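Local coordinates for protein ATP-dependent DNA helicase PIF1 (Candida albicans, PDB 7OTJ) that probably unwinds DNA in the 5'-3' direction, driven by ATP hydrolysis, and resolves G-quadruplexes to keep the nuclear and mitochondrial genomes stable, at residues T275-L278 with T279-A283; K299-D302 with D303-N307. All coordinates share one frame; numbering follows the deposited sequence.

Overall arrangement
Both contacts are local, and they lie in series along the chain within the 2B domain of this Pif1 helicase, which belongs to an SH3-like clan. Contact 1 comes first, where helix 273-279 passes into the loop before strand 286-289. Contact 2 follows after strand 294-297, in the loop that runs on to strand 310-316. Their centres are about 22 Å apart; their nearest atoms approach to about 5 Å without touching. Both lean on strands 424-429 and 435-446 of the same antiparallel sheet, and W426 serves both, packing on F281 and A283 and pairing with K299. A helix end and a hairpin connection thus border one sheet, with bound DNA meeting contact 1 at N280.

Contact 1: T275-L278 with T279-A283; sequences TQVL and TNFLA. With nucleotides of chain C.
V277 turns CG1 anti to its backbone N (chi1 162°), which brings this methyl against the F281 ring, whose own first torsion of -83° swings it back toward the helix. CG1 meets F281 CE1 at 3.6 Å. L278 approaches the same ring differently, setting its CD2 over one face, offset toward the rim and 4.0 Å from F281 CD2. Branched aliphatic residues suit these places because their methyls can fit against a flat ring, and V437 and R439 of strand 435-446 add to the packing.

T279 closes the last turn with two donors to T275 O. Its backbone N and its OG1 each lie 3.0 Å from T275 O, approaching that carbonyl from opposite faces of its plane. A threonine hydroxyl is short enough to fold back in this way, while the OG1 of T275 has its own partner in E271. Beyond T279 the bonds tighten to three-residue steps: N280 N donates to V277 O, and F281 N reaches L278 O at 3.0 Å in a fairly straight bond (164°). Water 1 also lies 2.9 Å from L278 O and 2.8 Å from F281 O, bridging the turn.

N280 points its amide to the DNA, where ND2 makes a weak, bent bond of 2.6 Å to O4 of thymidine DT5 of chain C. At this helix end T275 O, V277 O and L278 O are therefore met by backbone amides, a hydroxyl and water, and V277, L278 and F281 turn to the sheet while an amide faces the O4 acceptor of a thymine base.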
ATOM      1  N   THR A 275      10.807 -17.450 -14.846  1.00 53.36           N
ATOM      2  CA  THR A 275      11.335 -17.291 -13.499  1.00 48.53           C
ATOM      3  C   THR A 275      11.300 -15.830 -13.074  1.00 53.08           C
ATOM      4  O   THR A 275      10.946 -15.518 -11.932  1.00 53.59           O
ATOM      5  CB  THR A 275      12.759 -17.839 -13.429  1.00 50.93           C
ATOM      6  OG1 THR A 275      12.728 -19.267 -13.539  1.00 56.88           O
ATOM      7  CG2 THR A 275      13.426 -17.443 -12.125  1.00 48.42           C
ATOM      8  N   GLN A 276      11.610 -14.918 -13.996  1.00 47.63           N
ATOM      9  CA  GLN A 276      11.647 -13.507 -13.636  1.00 48.59           C
ATOM     10  C   GLN A 276      10.250 -12.960 -13.379  1.00 53.91           C
ATOM     11  O   GLN A 276      10.095 -12.014 -12.601  1.00 61.22           O
ATOM     12  CB  GLN A 276      12.367 -12.712 -14.722  1.00 52.72           C
ATOM     13  CG  GLN A 276      13.832 -13.112 -14.888  1.00 46.91           C
ATOM     14  CD  GLN A 276      14.472 -12.491 -16.115  1.00 61.39           C
ATOM     15  OE1 GLN A 276      13.782 -12.115 -17.066  1.00 66.62           O
ATOM     16  NE2 GLN A 276      15.794 -12.383 -16.103  1.00 61.22           N
ATOM     17  N   VAL A 277       9.227 -13.528 -14.022  1.00 54.20           N
ATOM     18  CA  VAL A 277       7.852 -13.146 -13.711  1.00 54.11           C
ATOM     19  C   VAL A 277       7.452 -13.662 -12.336  1.00 50.22           C
ATOM     20  O   VAL A 277       6.855 -12.936 -11.532  1.00 59.49           O
ATOM     21  CB  VAL A 277       6.886 -13.650 -14.795  1.00 50.63           C
ATOM     22  CG1 VAL A 277       5.460 -13.645 -14.270  1.00 51.40           C
ATOM     23  CG2 VAL A 277       6.978 -12.779 -16.006  1.00 55.28           C
ATOM     24  N   LEU A 278       7.748 -14.931 -12.054  1.00 52.82           N
ATOM     25  CA  LEU A 278       7.337 -15.510 -10.779  1.00 59.02           C
ATOM     26  C   LEU A 278       7.992 -14.811  -9.598  1.00 48.94           C
ATOM     27  O   LEU A 278       7.365 -14.669  -8.544  1.00 55.36           O
ATOM     28  CB  LEU A 278       7.666 -16.998 -10.752  1.00 49.65           C
ATOM     29  CG  LEU A 278       6.731 -17.871 -11.580  1.00 50.29           C
ATOM     30  CD1 LEU A 278       7.327 -19.256 -11.748  1.00 53.39           C
ATOM     31  CD2 LEU A 278       5.377 -17.939 -10.904  1.00 51.02           C
ATOM     32  N   THR A 279       9.231 -14.344  -9.767  1.00 48.82           N
ATOM     33  CA  THR A 279       9.955 -13.714  -8.667  1.00 48.24           C
ATOM     34  C   THR A 279       9.167 -12.556  -8.068  1.00 48.69           C
ATOM     35  O   THR A 279       9.248 -12.313  -6.858  1.00 61.97           O
ATOM     36  CB  THR A 279      11.337 -13.262  -9.147  1.00 59.98           C
ATOM     37  OG1 THR A 279      12.140 -14.417  -9.421  1.00 58.56           O
ATOM     38  CG2 THR A 279      12.044 -12.414  -8.095  1.00 52.28           C
ATOM     39  N   ASN A 280       8.356 -11.872  -8.869  1.00 49.40           N
ATOM     40  CA  ASN A 280       7.652 -10.686  -8.408  1.00 48.89           C
ATOM     41  C   ASN A 280       6.214 -10.966  -7.995  1.00 49.03           C
ATOM     42  O   ASN A 280       5.486 -10.024  -7.668  1.00 49.30           O
ATOM     43  CB  ASN A 280       7.680  -9.611  -9.491  1.00 57.75           C
ATOM     44  CG  ASN A 280       9.049  -9.002  -9.660  1.00 58.71           C
ATOM     45  OD1 ASN A 280       9.827  -8.930  -8.710  1.00 70.07           O
ATOM     46  ND2 ASN A 280       9.354  -8.558 -10.872  1.00 65.29           N
ATOM     47  N   PHE A 281       5.798 -12.233  -7.961  1.00 51.26           N
ATOM     48  CA  PHE A 281       4.485 -12.569  -7.424  1.00 54.26           C
ATOM     49  C   PHE A 281       4.477 -12.371  -5.913  1.00 56.38           C
ATOM     50  O   PHE A 281       5.401 -12.798  -5.217  1.00 59.53           O
ATOM     51  CB  PHE A 281       4.114 -14.018  -7.753  1.00 50.82           C
ATOM     52  CG  PHE A 281       3.530 -14.209  -9.122  1.00 57.34           C
ATOM     53  CD1 PHE A 281       3.791 -13.305 -10.141  1.00 51.40           C
ATOM     54  CD2 PHE A 281       2.710 -15.296  -9.391  1.00 54.44           C
ATOM     55  CE1 PHE A 281       3.256 -13.485 -11.402  1.00 51.50           C
ATOM     56  CE2 PHE A 281       2.170 -15.478 -10.655  1.00 51.93           C
ATOM     57  CZ  PHE A 281       2.443 -14.574 -11.657  1.00 51.35           C
ATOM     58  N   LEU A 282       3.417 -11.735  -5.405  1.00 60.38           N
ATOM     59  CA  LEU A 282       3.292 -11.530  -3.965  1.00 51.93           C
ATOM     60  C   LEU A 282       3.148 -12.856  -3.232  1.00 60.50           C
ATOM     61  O   LEU A 282       3.730 -13.045  -2.155  1.00 70.27           O
ATOM     62  CB  LEU A 282       2.101 -10.621  -3.662  1.00 56.79           C
ATOM     63  CG  LEU A 282       1.814 -10.325  -2.187  1.00 61.11           C
ATOM     64  CD1 LEU A 282       3.026  -9.695  -1.509  1.00 52.92           C
ATOM     65  CD2 LEU A 282       0.587  -9.431  -2.035  1.00 56.08           C
ATOM     66  N   ALA A 283       2.368 -13.779  -3.789  1.00 61.74           N
ATOM     67  CA  ALA A 283       2.251 -15.105  -3.205  1.00 58.99           C
ATOM     68  C   ALA A 283       3.629 -15.759  -3.157  1.00 62.07           C
ATOM     69  O   ALA A 283       4.336 -15.780  -4.177  1.00 62.40           O
ATOM     70  CB  ALA A 283       1.284 -15.963  -4.019  1.00 54.46           C
TER
ATOM     71  P    DT C   5       1.131  -3.936  -9.203  1.00 47.72           P
ATOM     72  OP1  DT C   5      -0.347  -3.807  -9.256  1.00 49.65           O
ATOM     73  OP2  DT C   5       1.755  -4.825  -8.193  1.00 54.68           O
ATOM     74  O5'  DT C   5       1.604  -4.340 -10.675  1.00 53.42           O
ATOM     75  C5'  DT C   5       0.972  -3.743 -11.804  1.00 51.30           C
ATOM     76  C4'  DT C   5       0.638  -4.786 -12.861  1.00 51.85           C
ATOM     77  O4'  DT C   5       1.860  -5.228 -13.502  1.00 55.46           O
ATOM     78  C3'  DT C   5      -0.053  -6.042 -12.340  1.00 51.65           C
ATOM     79  O3'  DT C   5      -1.040  -6.487 -13.273  1.00 68.44           O
ATOM     80  C2'  DT C   5       1.094  -7.047 -12.203  1.00 50.89           C
ATOM     81  C1'  DT C   5       2.057  -6.614 -13.301  1.00 48.79           C
ATOM     82  N1   DT C   5       3.485  -6.820 -12.956  1.00 50.49           N
ATOM     83  C2   DT C   5       4.284  -7.565 -13.793  1.00 56.13           C
ATOM     84  O2   DT C   5       3.881  -8.086 -14.816  1.00 61.52           O
ATOM     85  N3   DT C   5       5.586  -7.684 -13.387  1.00 58.09           N
ATOM     86  C4   DT C   5       6.158  -7.139 -12.251  1.00 57.26           C
ATOM     87  O4   DT C   5       7.340  -7.301 -11.969  1.00 58.67           O
ATOM     88  C5   DT C   5       5.268  -6.364 -11.421  1.00 57.14           C
ATOM     89  C7   DT C   5       5.778  -5.723 -10.161  1.00 50.82           C
ATOM     90  C6   DT C   5       3.990  -6.240 -11.814  1.00 52.87           C
TER
HETATM   91  O   HOH W   1       7.519 -14.500  -5.695  1.00 46.37           O

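Contact 2: K299-D302 with D303-N307; sequences KNFD and DQLVN
The ring of F301 meets L305 obliquely, its CD2 4.3 Å from L305 CD2, while one ring face carries K299 CG, 4.2 Å above the plane and over its centre. The long methylene chain of lysine can lie on an aromatic face and still send its charge onward, here to a cation-pi contact with W426. The second flat group is the amide of N300. The backbone N of N307 stands almost directly above it, donating to N300 OD1 at 3.2 Å in a nearly straight bond (160°) that comes 83° out of the carbonyl plane. N300 ND2 lies 3.3 Å from N307 CB, and the two asparagine side chains cross obliquely.

N300 keeps CG beside its own backbone N (chi1 -60°), which lets the amide lean across to the returning limb of the loop; an asparagine is short enough to do so and offers an oxygen to a backbone N-H. At the far end D302 N donates to L305 O at 2.9 Å, within the carbonyl plane. The D302 carboxylate has two roles: OD1 makes a weak bond of 2.8 Å to D303 N, and OD2 forms a salt bridge with R417, which ties the bend to strand 416-420. Leucine suits position 305, as its buried side chain packs on R417 and V419 of that strand.

With D303 and Q304 at the corner and N300 facing V306, the chain reverses as in the connection of a beta hairpin, here the one joining antiparallel strands 294-297 and 310-316 of the SH3-like 2B domain.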
ATOM      1  N   LYS A 299      -5.409 -11.692  -0.461  1.00 73.59           N
ATOM      2  CA  LYS A 299      -6.471 -11.696  -1.458  1.00 74.83           C
ATOM      3  C   LYS A 299      -7.748 -11.163  -0.827  1.00 79.63           C
ATOM      4  O   LYS A 299      -8.008 -11.398   0.357  1.00 72.67           O
ATOM      5  CB  LYS A 299      -6.715 -13.101  -2.030  1.00 67.15           C
ATOM      6  CG  LYS A 299      -7.806 -13.158  -3.090  1.00 67.91           C
ATOM      7  CD  LYS A 299      -7.824 -14.485  -3.823  1.00 71.38           C
ATOM      8  CE  LYS A 299      -6.602 -14.643  -4.729  1.00 81.39           C
ATOM      9  NZ  LYS A 299      -6.573 -13.706  -5.893  1.00 75.09           N
ATOM     10  N   ASN A 300      -8.538 -10.437  -1.620  1.00 78.94           N
ATOM     11  CA  ASN A 300      -9.843  -9.943  -1.182  1.00 77.01           C
ATOM     12  C   ASN A 300     -10.871 -11.051  -1.372  1.00 76.26           C
ATOM     13  O   ASN A 300     -11.443 -11.218  -2.448  1.00 92.38           O
ATOM     14  CB  ASN A 300     -10.232  -8.687  -1.954  1.00 74.43           C
ATOM     15  CG  ASN A 300      -9.241  -7.555  -1.766  1.00 83.18           C
ATOM     16  OD1 ASN A 300      -9.411  -6.704  -0.893  1.00 78.89           O
ATOM     17  ND2 ASN A 300      -8.199  -7.538  -2.591  1.00 92.83           N
ATOM     18  N   PHE A 301     -11.096 -11.841  -0.321  1.00 78.71           N
ATOM     19  CA  PHE A 301     -12.117 -12.881  -0.405  1.00 77.67           C
ATOM     20  C   PHE A 301     -13.511 -12.315  -0.162  1.00 90.46           C
ATOM     21  O   PHE A 301     -14.386 -12.383  -1.030  1.00 94.52           O
ATOM     22  CB  PHE A 301     -11.823 -13.991   0.604  1.00 78.39           C
ATOM     23  CG  PHE A 301     -10.674 -14.867   0.223  1.00 81.50           C
ATOM     24  CD1 PHE A 301     -10.777 -15.731  -0.854  1.00 80.34           C
ATOM     25  CD2 PHE A 301      -9.497 -14.841   0.948  1.00 82.20           C
ATOM     26  CE1 PHE A 301      -9.724 -16.545  -1.209  1.00 83.63           C
ATOM     27  CE2 PHE A 301      -8.438 -15.655   0.600  1.00 77.12           C
ATOM     28  CZ  PHE A 301      -8.553 -16.508  -0.480  1.00 88.35           C
ATOM     29  N   ASP A 302     -13.718 -11.734   1.009  1.00 98.03           N
ATOM     30  CA  ASP A 302     -15.018 -11.266   1.453  1.00 97.11           C
ATOM     31  C   ASP A 302     -15.071  -9.747   1.369  1.00 95.75           C
ATOM     32  O   ASP A 302     -14.128  -9.086   0.925  1.00 96.61           O
ATOM     33  CB  ASP A 302     -15.294 -11.751   2.880  1.00 95.60           C
ATOM     34  CG  ASP A 302     -16.774 -11.832   3.197  1.00112.44           C
ATOM     35  OD1 ASP A 302     -17.593 -11.625   2.277  1.00128.00           O
ATOM     36  OD2 ASP A 302     -17.115 -12.101   4.369  1.00111.81           O
ATOM     37  N   ASP A 303     -16.197  -9.196   1.811  1.00103.98           N
ATOM     38  CA  ASP A 303     -16.275  -7.772   2.088  1.00106.68           C
ATOM     39  C   ASP A 303     -15.637  -7.436   3.428  1.00107.48           C
ATOM     40  O   ASP A 303     -15.247  -6.284   3.648  1.00105.20           O
ATOM     41  CB  ASP A 303     -17.737  -7.319   2.069  1.00113.79           C
ATOM     42  CG  ASP A 303     -17.884  -5.812   2.098  1.00125.13           C
ATOM     43  OD1 ASP A 303     -16.915  -5.109   1.736  1.00126.33           O
ATOM     44  OD2 ASP A 303     -18.968  -5.330   2.489  1.00125.26           O
ATOM     45  N   GLN A 304     -15.505  -8.424   4.312  1.00106.82           N
ATOM     46  CA  GLN A 304     -14.888  -8.265   5.620  1.00101.89           C
ATOM     47  C   GLN A 304     -13.440  -8.733   5.647  1.00107.22           C
ATOM     48  O   GLN A 304     -12.592  -8.071   6.248  1.00110.05           O
ATOM     49  CB  GLN A 304     -15.696  -9.026   6.677  1.00105.09           C
ATOM     50  CG  GLN A 304     -15.808  -8.308   8.011  1.00114.94           C
ATOM     51  CD  GLN A 304     -16.839  -8.937   8.928  1.00122.10           C
ATOM     52  OE1 GLN A 304     -17.413  -9.981   8.613  1.00125.90           O
ATOM     53  NE2 GLN A 304     -17.086  -8.300  10.067  1.00110.30           N
ATOM     54  N   LEU A 305     -13.128  -9.845   4.993  1.00106.23           N
ATOM     55  CA  LEU A 305     -11.765 -10.359   4.921  1.00100.34           C
ATOM     56  C   LEU A 305     -11.192  -9.967   3.564  1.00102.28           C
ATOM     57  O   LEU A 305     -11.627 -10.479   2.528  1.00113.10           O
ATOM     58  CB  LEU A 305     -11.743 -11.872   5.116  1.00102.32           C
ATOM     59  CG  LEU A 305     -10.417 -12.582   4.851  1.00 91.42           C
ATOM     60  CD1 LEU A 305      -9.330 -12.036   5.761  1.00100.61           C
ATOM     61  CD2 LEU A 305     -10.584 -14.081   5.041  1.00 95.28           C
ATOM     62  N   VAL A 306     -10.220  -9.054   3.573  1.00 89.39           N
ATOM     63  CA  VAL A 306      -9.695  -8.452   2.357  1.00 83.28           C
ATOM     64  C   VAL A 306      -8.175  -8.561   2.357  1.00 83.69           C
ATOM     65  O   VAL A 306      -7.558  -8.995   3.332  1.00 80.56           O
ATOM     66  CB  VAL A 306     -10.132  -6.979   2.204  1.00 77.71           C
ATOM     67  CG1 VAL A 306     -11.644  -6.872   2.239  1.00 81.60           C
ATOM     68  CG2 VAL A 306      -9.515  -6.127   3.296  1.00 78.96           C
ATOM     69  N   ASN A 307      -7.581  -8.174   1.224  1.00 81.46           N
ATOM     70  CA  ASN A 307      -6.129  -8.116   1.094  1.00 73.52           C
ATOM     71  C   ASN A 307      -5.545  -7.166   2.131  1.00 68.98           C
ATOM     72  O   ASN A 307      -5.953  -6.006   2.230  1.00 76.80           O
ATOM     73  CB  ASN A 307      -5.746  -7.659  -0.320  1.00 74.05           C
ATOM     74  CG  ASN A 307      -4.251  -7.817  -0.624  1.00 77.47           C
ATOM     75  OD1 ASN A 307      -3.387  -7.435   0.165  1.00 77.10           O
ATOM     76  ND2 ASN A 307      -3.950  -8.371  -1.792  1.00 89.42           N
TER